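Local coordinates for probable transcriptional regulator (Pseudomonas aeruginosa, PDB 2ESN), which probably regulates transcription as a LysR-type factor, joining a DNA-binding helix-turn-helix domain to an effector-sensing domain of periplasmic-binding-protein type, at residues V104-D109 and G149-A154; I168-W173 and R281-V286; G97-T102 and P128-R133; T235-L240 and R254-A259. All blocks are in the same frame, centred on the assembly; numbering follows the deposited sequence.

Contact 1 (V104-D109 and G149-A154); sequences VFAATD and GRIDFA
The ring of Phe-105 carries Phe-153 CD1 over one face, offset toward the rim, while its CD1 meets Phe-153 CB at 3.6 Å. The two phenyl groups lie side by side and point the same way from neighbouring strands. Their planes are 26° apart and their centroids 5.2 Å, so they are slid past each other and barely overlap. In both residues CG stands anti to the carbonyl carbon (chi1 -72° in Phe-105), and this shared choice keeps the rings abreast. Parallel pairing of Phe-105 with Phe-153 and of Ala-106 with Ala-154 sets the spacing: Ala-106 N donates to Phe-153 O at 3.0 Å, and Val-104 O takes Phe-153 N at 3.2 Å as well as a weak bond from Asp-152 N. The carboxylate of Asp-152 extends the pairing by one step. Its OD2 uses the anti lone pair to accept from Val-104 N at 2.9 Å, with an N-H...O angle of 157°, while its OD1 is held by His-294 and by a salt bridge to Arg-101. On the other sheet face, Ala-106 CB meets Ala-154 CB at 3.9 Å; nearby, the Val-104 and Ile-151 side chains cross at about a right angle, CG1 to CG1 4.0 Å. A Schellman motif at Gly-149 ends helix 143-148 and leads, through 150-152, to strand 153-157. Strand 102-107 runs between strands 131-136 and 153-157; helix 293-303 covers the phenylalanine face through Met-297, and Leu-282 of strand 278-285 packs against both rings.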
loop_
_atom_site.group_PDB
_atom_site.type_symbol
_atom_site.label_atom_id
_atom_site.label_comp_id
_atom_site.label_asym_id
_atom_site.label_seq_id
_atom_site.Cartn_x
_atom_site.Cartn_y
_atom_site.Cartn_z
ATOM N N VAL C 104 8.645 -20.138 0.993
ATOM C CA VAL C 104 7.953 -19.145 1.853
ATOM C C VAL C 104 6.522 -19.620 2.031
ATOM O O VAL C 104 5.833 -19.873 1.052
ATOM C CB VAL C 104 7.979 -17.692 1.295
ATOM C CG1 VAL C 104 7.212 -16.678 2.253
ATOM C CG2 VAL C 104 9.420 -17.226 1.041
ATOM N N PHE C 105 6.135 -19.857 3.286
ATOM C CA PHE C 105 4.799 -20.333 3.584
ATOM C C PHE C 105 4.105 -19.288 4.454
ATOM O O PHE C 105 4.744 -18.661 5.280
ATOM C CB PHE C 105 4.818 -21.657 4.410
ATOM C CG PHE C 105 5.240 -22.888 3.653
ATOM C CD1 PHE C 105 4.322 -23.872 3.383
ATOM C CD2 PHE C 105 6.572 -23.103 3.314
ATOM C CE1 PHE C 105 4.699 -25.074 2.716
ATOM C CE2 PHE C 105 6.985 -24.334 2.693
ATOM C CZ PHE C 105 6.019 -25.291 2.375
ATOM N N ALA C 106 2.798 -19.138 4.239
ATOM C CA ALA C 106 1.903 -18.310 5.025
ATOM C C ALA C 106 1.348 -19.305 5.955
ATOM O O ALA C 106 0.975 -20.404 5.550
ATOM C CB ALA C 106 0.764 -17.794 4.176
ATOM N N ALA C 107 1.295 -18.959 7.228
ATOM C CA ALA C 107 1.083 -20.053 8.222
ATOM C C ALA C 107 0.521 -19.493 9.484
ATOM O O ALA C 107 0.457 -18.243 9.628
ATOM C CB ALA C 107 2.411 -20.744 8.521
ATOM N N THR C 108 0.107 -20.398 10.381
ATOM C CA THR C 108 -0.206 -19.973 11.738
ATOM C C THR C 108 0.753 -20.678 12.742
ATOM O O THR C 108 1.533 -21.519 12.325
ATOM C CB THR C 108 -1.656 -20.312 12.085
ATOM O OG1 THR C 108 -1.850 -21.715 11.953
ATOM C CG2 THR C 108 -2.620 -19.555 11.163
ATOM N N ASP C 109 0.670 -20.365 14.042
ATOM C CA ASP C 109 1.420 -21.159 14.993
ATOM C C ASP C 109 0.962 -22.626 14.919
ATOM O O ASP C 109 1.774 -23.511 14.954
ATOM C CB ASP C 109 1.377 -20.563 16.410
ATOM C CG ASP C 109 0.211 -21.070 17.220
ATOM O OD1 ASP C 109 -0.909 -21.113 16.654
ATOM O OD2 ASP C 109 0.444 -21.471 18.380
ATOM N N GLY C 149 4.088 -15.001 -6.433
ATOM C CA GLY C 149 5.118 -15.872 -5.864
ATOM C C GLY C 149 5.975 -15.187 -4.805
ATOM O O GLY C 149 7.113 -15.609 -4.558
ATOM N N ARG C 150 5.434 -14.144 -4.172
ATOM C CA ARG C 150 6.024 -13.587 -2.923
ATOM C C ARG C 150 5.899 -14.638 -1.800
ATOM O O ARG C 150 6.699 -14.653 -0.865
ATOM C CB ARG C 150 5.281 -12.326 -2.481
ATOM C CG ARG C 150 6.128 -11.111 -1.981
ATOM C CD ARG C 150 5.149 -9.951 -1.629
ATOM N NE ARG C 150 3.867 -10.205 -2.309
ATOM C CZ ARG C 150 3.184 -9.358 -3.091
ATOM N NH1 ARG C 150 2.047 -9.766 -3.671
ATOM N NH2 ARG C 150 3.617 -8.105 -3.272
ATOM N N ILE C 151 4.880 -15.485 -1.923
ATOM C CA ILE C 151 4.629 -16.613 -1.048
ATOM C C ILE C 151 4.429 -17.810 -1.992
ATOM O O ILE C 151 3.627 -17.747 -2.936
ATOM C CB ILE C 151 3.332 -16.360 -0.218
ATOM C CG1 ILE C 151 3.593 -15.422 0.956
ATOM C CG2 ILE C 151 2.709 -17.611 0.281
ATOM C CD1 ILE C 151 2.283 -14.762 1.529
ATOM N N ASP C 152 5.162 -18.882 -1.728
ATOM C CA ASP C 152 5.060 -20.124 -2.480
ATOM C C ASP C 152 3.776 -20.840 -2.120
ATOM O O ASP C 152 3.076 -21.315 -2.985
ATOM C CB ASP C 152 6.314 -21.015 -2.212
ATOM C CG ASP C 152 7.628 -20.354 -2.675
ATOM O OD1 ASP C 152 7.850 -20.255 -3.877
ATOM O OD2 ASP C 152 8.453 -19.901 -1.863
ATOM N N PHE C 153 3.458 -20.899 -0.827
ATOM C CA PHE C 153 2.371 -21.732 -0.342
ATOM C C PHE C 153 1.661 -21.121 0.875
ATOM O O PHE C 153 2.220 -20.309 1.570
ATOM C CB PHE C 153 2.916 -23.092 0.142
ATOM C CG PHE C 153 3.541 -23.938 -0.918
ATOM C CD1 PHE C 153 4.924 -24.003 -1.025
ATOM C CD2 PHE C 153 2.762 -24.705 -1.758
ATOM C CE1 PHE C 153 5.532 -24.826 -1.988
ATOM C CE2 PHE C 153 3.351 -25.492 -2.774
ATOM C CZ PHE C 153 4.724 -25.583 -2.874
ATOM N N ALA C 154 0.460 -21.598 1.161
ATOM C CA ALA C 154 -0.254 -21.179 2.354
ATOM C C ALA C 154 -0.774 -22.417 3.018
ATOM O O ALA C 154 -1.012 -23.424 2.355
ATOM C CB ALA C 154 -1.379 -20.200 2.008
#

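Contact 2 (I168-W173 and R281-V286); sequences IQAHDW and RLYSHV
Arg-281 lays its guanidinium beneath the carboxylate of Asp-172: OD1 sits over the centre of the group, 3.1 Å from Arg-281 NE. The two planes are 87° apart and no N-H points at the oxygen, so this salt bridge is a matter of charge alone. Ala-170 CB touches the edge of the same guanidinium, 3.5 Å from NH2. Bends at chi2 and chi3 bring the guanidinium under the oxygen. At Leu-282 the backbone pairs with His-171 through two bonds of 2.8 Å, N to O in each direction, and Leu-282 CB rests 4.0 Å from Trp-173 CD1; the indole turns its edge to the backbone here. Tyr-283 belongs to a non-hydrogen-bonded pair with Ala-170, whose CB lies 3.7 Å from ring atom CD2, and Ile-168 CG2 approaches the same CD2 at an oblique angle. Ser-284 is paired with Gln-169 by backbone bonds in both directions, and its OG receives Gln-169 NE2 at 3.2 Å, close to the amide plane. One water is held by Leu-282 O, His-171 ND1 and Ser-284 OG, joining the two strands on this face. His-285 then offers ring atom CD2 to Ile-168 CD1 at 4.1 Å. The antiparallel pairing therefore has two mixed faces. One carries a polar network of amide, hydroxyl, imidazole and water beside apolar Leu-282. The other sets Ile-168, Ala-170 and the Tyr-283 ring beside charges: two carboxylates share the arginine, Asp-172 over its face and Asp-158 at NH1, and Asp-158 is also hydrogen-bonded to Tyr-283 OH.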
loop_
_atom_site.group_PDB
_atom_site.type_symbol
_atom_site.label_atom_id
_atom_site.label_comp_id
_atom_site.label_asym_id
_atom_site.label_seq_id
_atom_site.Cartn_x
_atom_site.Cartn_y
_atom_site.Cartn_z
ATOM N N ILE C 168 -6.459 -20.912 -7.317
ATOM C CA ILE C 168 -5.951 -21.651 -6.149
ATOM C C ILE C 168 -6.238 -23.143 -6.231
ATOM O O ILE C 168 -7.379 -23.560 -6.421
ATOM C CB ILE C 168 -6.512 -21.109 -4.815
ATOM C CG1 ILE C 168 -6.147 -19.632 -4.620
ATOM C CG2 ILE C 168 -6.042 -21.965 -3.623
ATOM C CD1 ILE C 168 -4.843 -19.199 -5.273
ATOM N N GLN C 169 -5.185 -23.940 -6.090
ATOM C CA GLN C 169 -5.314 -25.384 -5.842
ATOM C C GLN C 169 -4.842 -25.727 -4.388
ATOM O O GLN C 169 -4.010 -25.010 -3.808
ATOM C CB GLN C 169 -4.478 -26.176 -6.874
ATOM C CG GLN C 169 -2.971 -25.854 -6.818
ATOM C CD GLN C 169 -2.142 -26.446 -7.967
ATOM O OE1 GLN C 169 -2.682 -27.138 -8.851
ATOM N NE2 GLN C 169 -0.821 -26.148 -7.971
ATOM N N ALA C 170 -5.344 -26.839 -3.856
ATOM C CA ALA C 170 -5.115 -27.271 -2.483
ATOM C C ALA C 170 -4.775 -28.772 -2.456
ATOM O O ALA C 170 -5.271 -29.552 -3.285
ATOM C CB ALA C 170 -6.342 -27.013 -1.660
ATOM N N HIS C 171 -3.908 -29.165 -1.521
ATOM C CA HIS C 171 -3.601 -30.566 -1.324
ATOM C C HIS C 171 -3.661 -30.886 0.149
ATOM O O HIS C 171 -3.005 -30.216 0.976
ATOM C CB HIS C 171 -2.223 -30.913 -1.912
ATOM C CG HIS C 171 -2.203 -30.950 -3.413
ATOM N ND1 HIS C 171 -1.881 -29.846 -4.184
ATOM C CD2 HIS C 171 -2.470 -31.959 -4.283
ATOM C CE1 HIS C 171 -1.942 -30.179 -5.464
ATOM N NE2 HIS C 171 -2.294 -31.454 -5.551
ATOM N N ASP C 172 -4.407 -31.930 0.485
ATOM C CA ASP C 172 -4.577 -32.316 1.886
ATOM C C ASP C 172 -3.347 -32.969 2.465
ATOM O O ASP C 172 -2.706 -33.803 1.791
ATOM C CB ASP C 172 -5.790 -33.211 2.010
ATOM C CG ASP C 172 -7.038 -32.521 1.529
ATOM O OD1 ASP C 172 -7.114 -31.266 1.582
ATOM O OD2 ASP C 172 -7.939 -33.240 1.075
ATOM N N TRP C 173 -2.985 -32.582 3.687
ATOM C CA TRP C 173 -1.843 -33.260 4.361
ATOM C C TRP C 173 -2.021 -33.863 5.780
ATOM O O TRP C 173 -1.153 -34.624 6.253
ATOM C CB TRP C 173 -0.557 -32.430 4.232
ATOM C CG TRP C 173 -0.648 -31.055 4.813
ATOM C CD1 TRP C 173 -1.180 -29.965 4.205
ATOM C CD2 TRP C 173 -0.195 -30.618 6.127
ATOM N NE1 TRP C 173 -1.099 -28.881 5.054
ATOM C CE2 TRP C 173 -0.471 -29.248 6.222
ATOM C CE3 TRP C 173 0.408 -31.268 7.225
ATOM C CZ2 TRP C 173 -0.156 -28.470 7.394
ATOM C CZ3 TRP C 173 0.724 -30.522 8.375
ATOM C CH2 TRP C 173 0.427 -29.129 8.455
ATOM N N ARG C 281 -4.442 -28.249 4.892
ATOM C CA ARG C 281 -4.078 -28.317 3.499
ATOM C C ARG C 281 -3.028 -27.342 3.089
ATOM O O ARG C 281 -2.675 -26.399 3.792
ATOM C CB ARG C 281 -5.305 -28.265 2.557
ATOM C CG ARG C 281 -6.384 -27.373 3.008
ATOM C CD ARG C 281 -7.728 -27.985 2.695
ATOM N NE ARG C 281 -7.868 -28.247 1.282
ATOM C CZ ARG C 281 -8.885 -28.903 0.735
ATOM N NH1 ARG C 281 -9.868 -29.376 1.516
ATOM N NH2 ARG C 281 -8.922 -29.070 -0.588
ATOM N N LEU C 282 -2.473 -27.656 1.936
ATOM C CA LEU C 282 -1.397 -26.882 1.384
ATOM C C LEU C 282 -2.028 -26.210 0.177
ATOM O O LEU C 282 -2.471 -26.882 -0.742
ATOM C CB LEU C 282 -0.273 -27.846 0.994
ATOM C CG LEU C 282 0.903 -27.214 0.273
ATOM C CD1 LEU C 282 1.664 -26.329 1.278
ATOM C CD2 LEU C 282 1.821 -28.287 -0.432
ATOM N N TYR C 283 -2.085 -24.888 0.201
ATOM C CA TYR C 283 -2.600 -24.122 -0.912
ATOM C C TYR C 283 -1.497 -23.481 -1.766
ATOM O O TYR C 283 -0.486 -22.990 -1.242
ATOM C CB TYR C 283 -3.499 -23.009 -0.431
ATOM C CG TYR C 283 -4.598 -23.412 0.506
ATOM C CD1 TYR C 283 -4.399 -23.348 1.896
ATOM C CD2 TYR C 283 -5.869 -23.770 0.027
ATOM C CE1 TYR C 283 -5.387 -23.668 2.778
ATOM C CE2 TYR C 283 -6.892 -24.102 0.924
ATOM C CZ TYR C 283 -6.638 -24.043 2.306
ATOM O OH TYR C 283 -7.621 -24.369 3.233
ATOM N N SER C 284 -1.727 -23.505 -3.084
ATOM C CA SER C 284 -0.907 -22.799 -4.038
ATOM C C SER C 284 -1.732 -22.308 -5.232
ATOM O O SER C 284 -2.847 -22.799 -5.502
ATOM C CB SER C 284 0.229 -23.673 -4.554
ATOM O OG SER C 284 -0.332 -24.837 -5.091
ATOM N N HIS C 285 -1.150 -21.313 -5.891
ATOM C CA HIS C 285 -1.580 -20.793 -7.182
ATOM C C HIS C 285 -1.164 -21.706 -8.354
ATOM O O HIS C 285 0.001 -22.101 -8.452
ATOM C CB HIS C 285 -0.962 -19.418 -7.369
ATOM C CG HIS C 285 -1.687 -18.560 -8.355
ATOM N ND1 HIS C 285 -1.603 -18.758 -9.720
ATOM C CD2 HIS C 285 -2.521 -17.509 -8.174
ATOM C CE1 HIS C 285 -2.355 -17.866 -10.334
ATOM N NE2 HIS C 285 -2.923 -17.098 -9.420
ATOM N N VAL C 286 -2.124 -22.000 -9.238
ATOM C CA VAL C 286 -1.912 -22.741 -10.509
ATOM C C VAL C 286 -0.688 -22.254 -11.326
ATOM O O VAL C 286 -0.008 -23.077 -11.933
ATOM C CB VAL C 286 -3.219 -22.814 -11.382
ATOM C CG1 VAL C 286 -3.019 -23.687 -12.599
ATOM C CG2 VAL C 286 -4.388 -23.377 -10.562
HETATM O O HOH W 1 -0.834 -27.285 -3.323
#

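Contact 3 (G97-T102 and P128-R133); sequences GQSQRT and PGVRLR
The first and second strands of the LysR effector-binding domain begin here in parallel, with Thr-102 opposite Arg-131 at the start of strands 102-107 and 131-136. Arg-131 N donates to Arg-101 O at 2.9 Å, in the carbonyl plane and almost straight at 178°. From the pairing Arg-131 reaches back along the preceding loop, its chain bent at chi2 and chi3, until Gln-100 CA lies over one face of the guanidinium. Its NH1 comes 2.7 Å from Gln-100 OE1, a bond weak in angle, with amide and guanidinium planes 71° apart. The other end of that amide is fixed within the loop, as Gln-100 NE2 donates to Gln-98 O at 3.0 Å. An ST turn, Ser-99 OG accepting from Arg-101 N, shapes the same loop. Gly-129 CA lies 3.7 Å from Gln-100 NE2, a close backbone approach. Thr-102 OG1 crosses the Arg-131 chain, 3.6 Å from CB, and its CG2 meets Arg-133 CB. Strand 131-136 also pairs in parallel with a strand of a second subunit, whose Arg-202 bonds Val-130 O. With helix 109-126 between the two strands, the arrangement is that of a beta-alpha-beta crossover.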
loop_
_atom_site.group_PDB
_atom_site.type_symbol
_atom_site.label_atom_id
_atom_site.label_comp_id
_atom_site.label_asym_id
_atom_site.label_seq_id
_atom_site.Cartn_x
_atom_site.Cartn_y
_atom_site.Cartn_z
ATOM N N GLY C 97 18.765 -32.392 -3.449
ATOM C CA GLY C 97 19.933 -32.692 -2.700
ATOM C C GLY C 97 20.906 -31.589 -2.678
ATOM O O GLY C 97 21.750 -31.531 -1.788
ATOM N N GLN C 98 20.810 -30.683 -3.655
ATOM C CA GLN C 98 21.816 -29.608 -3.771
ATOM C C GLN C 98 21.227 -28.167 -3.685
ATOM O O GLN C 98 21.950 -27.230 -3.335
ATOM C CB GLN C 98 22.594 -29.774 -5.099
ATOM C CG GLN C 98 23.082 -31.217 -5.390
ATOM C CD GLN C 98 24.199 -31.700 -4.416
ATOM O OE1 GLN C 98 24.957 -30.890 -3.854
ATOM N NE2 GLN C 98 24.312 -33.055 -4.244
ATOM N N SER C 99 19.925 -28.043 -3.932
ATOM C CA SER C 99 19.189 -26.758 -3.889
ATOM C C SER C 99 19.408 -25.969 -2.645
ATOM O O SER C 99 19.590 -26.524 -1.540
ATOM C CB SER C 99 17.675 -26.959 -4.052
ATOM O OG SER C 99 16.969 -25.729 -3.974
ATOM N N GLN C 100 19.377 -24.652 -2.840
ATOM C CA GLN C 100 19.643 -23.685 -1.763
ATOM C C GLN C 100 18.461 -22.733 -1.613
ATOM O O GLN C 100 18.564 -21.705 -0.947
ATOM C CB GLN C 100 20.885 -22.845 -2.038
ATOM C CG GLN C 100 22.186 -23.622 -2.224
ATOM C CD GLN C 100 22.620 -24.345 -0.956
ATOM O OE1 GLN C 100 22.820 -23.671 0.070
ATOM N NE2 GLN C 100 22.772 -25.590 -0.999
ATOM N N ARG C 101 17.352 -23.076 -2.258
ATOM C CA ARG C 101 16.211 -22.194 -2.198
ATOM C C ARG C 101 15.482 -22.131 -0.853
ATOM O O ARG C 101 15.651 -23.013 0.032
ATOM C CB ARG C 101 15.261 -22.392 -3.353
ATOM C CG ARG C 101 14.514 -23.608 -3.388
ATOM C CD ARG C 101 13.607 -23.484 -4.575
ATOM N NE ARG C 101 12.437 -22.699 -4.196
ATOM C CZ ARG C 101 11.731 -21.941 -5.018
ATOM N NH1 ARG C 101 12.105 -21.825 -6.294
ATOM N NH2 ARG C 101 10.687 -21.277 -4.530
ATOM N N THR C 102 14.743 -21.039 -0.700
ATOM C CA THR C 102 13.931 -20.740 0.470
ATOM C C THR C 102 12.514 -20.850 -0.045
ATOM O O THR C 102 12.167 -20.228 -1.042
ATOM C CB THR C 102 14.251 -19.344 1.000
ATOM O OG1 THR C 102 15.634 -19.297 1.338
ATOM C CG2 THR C 102 13.459 -18.950 2.273
ATOM N N PRO C 128 19.567 -30.739 2.312
ATOM C CA PRO C 128 20.225 -30.004 3.396
ATOM C C PRO C 128 20.511 -28.524 3.155
ATOM O O PRO C 128 20.906 -27.823 4.082
ATOM C CB PRO C 128 21.512 -30.796 3.639
ATOM C CG PRO C 128 21.666 -31.732 2.474
ATOM C CD PRO C 128 20.419 -31.789 1.702
ATOM N N GLY C 129 20.360 -28.024 1.941
ATOM C CA GLY C 129 20.574 -26.549 1.762
ATOM C C GLY C 129 19.239 -25.822 1.603
ATOM O O GLY C 129 19.221 -24.595 1.451
ATOM N N VAL C 130 18.130 -26.578 1.615
ATOM C CA VAL C 130 16.789 -25.991 1.445
ATOM C C VAL C 130 16.393 -25.319 2.777
ATOM O O VAL C 130 16.630 -25.891 3.889
ATOM C CB VAL C 130 15.746 -27.036 1.020
ATOM C CG1 VAL C 130 14.324 -26.608 1.419
ATOM C CG2 VAL C 130 15.795 -27.335 -0.503
ATOM N N ARG C 131 15.881 -24.078 2.668
ATOM C CA ARG C 131 15.440 -23.282 3.780
ATOM C C ARG C 131 13.970 -23.053 3.695
ATOM O O ARG C 131 13.401 -23.083 2.597
ATOM C CB ARG C 131 16.086 -21.897 3.753
ATOM C CG ARG C 131 17.495 -21.942 4.068
ATOM C CD ARG C 131 18.282 -21.318 2.923
ATOM N NE ARG C 131 19.552 -22.015 2.908
ATOM C CZ ARG C 131 20.547 -21.871 2.041
ATOM N NH1 ARG C 131 21.638 -22.638 2.218
ATOM N NH2 ARG C 131 20.473 -20.988 1.042
ATOM N N LEU C 132 13.353 -22.805 4.849
ATOM C CA LEU C 132 11.921 -22.416 4.902
ATOM C C LEU C 132 11.740 -21.111 5.627
ATOM O O LEU C 132 12.472 -20.806 6.595
ATOM C CB LEU C 132 11.036 -23.512 5.531
ATOM C CG LEU C 132 10.358 -24.493 4.581
ATOM C CD1 LEU C 132 11.343 -25.446 3.917
ATOM C CD2 LEU C 132 9.265 -25.309 5.279
ATOM N N ARG C 133 10.824 -20.304 5.098
ATOM C CA ARG C 133 10.427 -19.018 5.735
ATOM C C ARG C 133 8.897 -19.011 5.959
ATOM O O ARG C 133 8.083 -19.158 5.016
ATOM C CB ARG C 133 10.858 -17.830 4.898
ATOM C CG ARG C 133 11.006 -16.545 5.683
ATOM C CD ARG C 133 10.232 -15.496 4.989
ATOM N NE ARG C 133 10.769 -14.149 5.122
ATOM C CZ ARG C 133 10.767 -13.371 6.199
ATOM N NH1 ARG C 133 10.289 -13.765 7.398
ATOM N NH2 ARG C 133 11.305 -12.154 6.071
#

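Contact 4 (T235-L240 and R254-A259); sequences TVLAAL and RHAARA
Leu-240 turns CG anti to its carbonyl carbon (chi1 -77°), and with chi2 at 158° its two methyl groups rest on successive residues of helix 254-264. CD1 lies 3.6 Å from Ala-256 O and 4.0 Å from Ala-256 CB. The other branch, CD2, rests on the next residue, 3.7 Å from Ala-257 CA and 3.8 Å from Ala-257 CB. Leu-237, one turn earlier, has the same first torsion and an extended second one, which carries CD2 to within 4.0 Å of Ala-256 CB. Val-236 adds CG1 at 4.2 Å from that same methyl. Ala-256 CB therefore points into a group of three larger side chains from the facing helix, and Leu-240 alone of the three comes close to the backbone, at Ala-256 O and Ala-257 CA. The touch is light, burying 156 Å² in all, and it is wholly apolar: no hydrogen bond joins the segments, whose axes are 10.0 Å apart at closest approach and inclined at 46°. Every touching residue is buried, since sheet and helix surround them. Leu-240 and Ala-257 share Val-181 of strand 168-183 beneath them, while Leu-266 and Leu-268 of strand 266-269 extend this floor. Asp-109, at the start of helix 109-126, takes the backbone N-H groups of Val-236 and Leu-237, and Tyr-110 of that helix lies against Ala-256. Ala-239 and Leu-240 rest on Leu-250 of strand 249-253, and Leu-237 packs on Leu-237 of a second subunit, so helix 236-244 also lies at the subunit interface.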
loop_
_atom_site.group_PDB
_atom_site.type_symbol
_atom_site.label_atom_id
_atom_site.label_comp_id
_atom_site.label_asym_id
_atom_site.label_seq_id
_atom_site.Cartn_x
_atom_site.Cartn_y
_atom_site.Cartn_z
ATOM N N THR C 235 -2.776 -17.647 18.850
ATOM C CA THR C 235 -1.866 -18.792 19.080
ATOM C C THR C 235 -2.599 -19.913 19.850
ATOM O O THR C 235 -2.924 -19.698 21.026
ATOM C CB THR C 235 -0.848 -18.464 20.216
ATOM O OG1 THR C 235 -0.620 -17.068 20.410
ATOM C CG2 THR C 235 0.343 -19.281 20.238
ATOM N N VAL C 236 -2.724 -21.108 19.259
ATOM C CA VAL C 236 -3.174 -22.342 19.921
ATOM C C VAL C 236 -2.229 -22.774 21.044
ATOM O O VAL C 236 -2.672 -23.152 22.141
ATOM C CB VAL C 236 -3.304 -23.509 18.916
ATOM C CG1 VAL C 236 -4.060 -24.707 19.538
ATOM C CG2 VAL C 236 -4.108 -23.088 17.820
ATOM N N LEU C 237 -0.909 -22.669 20.811
ATOM C CA LEU C 237 -0.004 -23.240 21.761
ATOM C C LEU C 237 0.047 -22.399 23.029
ATOM O O LEU C 237 0.019 -22.962 24.110
ATOM C CB LEU C 237 1.390 -23.532 21.152
ATOM C CG LEU C 237 1.521 -24.534 20.001
ATOM C CD1 LEU C 237 3.051 -24.659 19.601
ATOM C CD2 LEU C 237 0.879 -25.902 20.293
ATOM N N ALA C 238 0.085 -21.077 22.916
ATOM C CA ALA C 238 -0.050 -20.265 24.117
ATOM C C ALA C 238 -1.431 -20.496 24.773
ATOM O O ALA C 238 -1.534 -20.427 25.985
ATOM C CB ALA C 238 0.179 -18.795 23.827
ATOM N N ALA C 239 -2.461 -20.717 23.957
ATOM C CA ALA C 239 -3.843 -20.877 24.472
ATOM C C ALA C 239 -3.957 -22.111 25.359
ATOM O O ALA C 239 -4.673 -22.107 26.358
ATOM C CB ALA C 239 -4.826 -21.016 23.306
ATOM N N LEU C 240 -3.262 -23.162 24.976
ATOM C CA LEU C 240 -3.229 -24.428 25.709
ATOM C C LEU C 240 -2.622 -24.165 27.081
ATOM O O LEU C 240 -3.176 -24.606 28.091
ATOM C CB LEU C 240 -2.439 -25.489 24.895
ATOM C CG LEU C 240 -3.251 -26.062 23.741
ATOM C CD1 LEU C 240 -2.368 -26.668 22.665
ATOM C CD2 LEU C 240 -4.203 -27.135 24.258
ATOM N N ARG C 254 -6.764 -31.576 18.421
ATOM C CA ARG C 254 -6.267 -32.691 19.233
ATOM C C ARG C 254 -4.744 -32.947 19.116
ATOM O O ARG C 254 -4.028 -33.158 20.116
ATOM C CB ARG C 254 -7.105 -33.948 18.986
ATOM C CG ARG C 254 -6.755 -35.121 19.959
ATOM C CD ARG C 254 -7.480 -36.395 19.506
ATOM N NE ARG C 254 -7.235 -37.565 20.387
ATOM C CZ ARG C 254 -6.292 -38.530 20.221
ATOM N NH1 ARG C 254 -6.198 -39.530 21.088
ATOM N NH2 ARG C 254 -5.398 -38.514 19.231
ATOM N N HIS C 255 -4.213 -32.846 17.907
ATOM C CA HIS C 255 -2.798 -33.044 17.721
ATOM C C HIS C 255 -2.032 -32.086 18.606
ATOM O O HIS C 255 -1.053 -32.483 19.190
ATOM C CB HIS C 255 -2.435 -32.759 16.242
ATOM C CG HIS C 255 -1.014 -33.124 15.869
ATOM N ND1 HIS C 255 -0.510 -34.408 15.988
ATOM C CD2 HIS C 255 -0.020 -32.380 15.326
ATOM C CE1 HIS C 255 0.735 -34.429 15.549
ATOM N NE2 HIS C 255 1.060 -33.206 15.158
ATOM N N ALA C 256 -2.459 -30.809 18.702
ATOM C CA ALA C 256 -1.740 -29.837 19.559
ATOM C C ALA C 256 -1.979 -30.036 21.087
ATOM O O ALA C 256 -1.047 -29.952 21.935
ATOM C CB ALA C 256 -2.052 -28.385 19.115
ATOM N N ALA C 257 -3.231 -30.275 21.446
ATOM C CA ALA C 257 -3.587 -30.448 22.829
ATOM C C ALA C 257 -2.863 -31.685 23.391
ATOM O O ALA C 257 -2.335 -31.650 24.525
ATOM C CB ALA C 257 -5.157 -30.609 22.960
ATOM N N ARG C 258 -2.842 -32.781 22.628
ATOM C CA ARG C 258 -2.030 -33.958 23.060
ATOM C C ARG C 258 -0.564 -33.678 23.273
ATOM O O ARG C 258 -0.008 -34.180 24.217
ATOM C CB ARG C 258 -2.128 -35.096 22.069
ATOM C CG ARG C 258 -3.476 -35.740 22.043
ATOM C CD ARG C 258 -3.507 -36.872 21.007
ATOM N NE ARG C 258 -3.569 -38.131 21.738
ATOM C CZ ARG C 258 -2.517 -38.813 22.206
ATOM N NH1 ARG C 258 -2.728 -39.936 22.886
ATOM N NH2 ARG C 258 -1.258 -38.396 21.982
ATOM N N ALA C 259 0.066 -32.893 22.402
ATOM C CA ALA C 259 1.483 -32.508 22.577
ATOM C C ALA C 259 1.754 -31.656 23.833
ATOM O O ALA C 259 2.865 -31.623 24.409
ATOM C CB ALA C 259 1.946 -31.751 21.340
#

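How the contacts relate
All four contacts lie in the LysR substrate-binding region. Contacts 1, 2 and 3 share one mixed sheet: strand 102-107 is flanked by 131-136 (contact 3) and 153-157 (contact 1), and 153-157 in turn adjoins 278-285, which pairs with 168-183 in contact 2. Centres of contacts 1 and 2 are 11 Å apart, those of 1 and 3 are 15 Å. Along the chain, the segments of 1 and 3 alternate, whereas contact 4 falls between the two segments of contact 2. Contact 4 joins two helices 29 Å from contact 3, centre to centre, but Asp-109 links it to contact 1. Contacts 3 and 4 both reach a second subunit, so the interface spans widely separated parts of the domain.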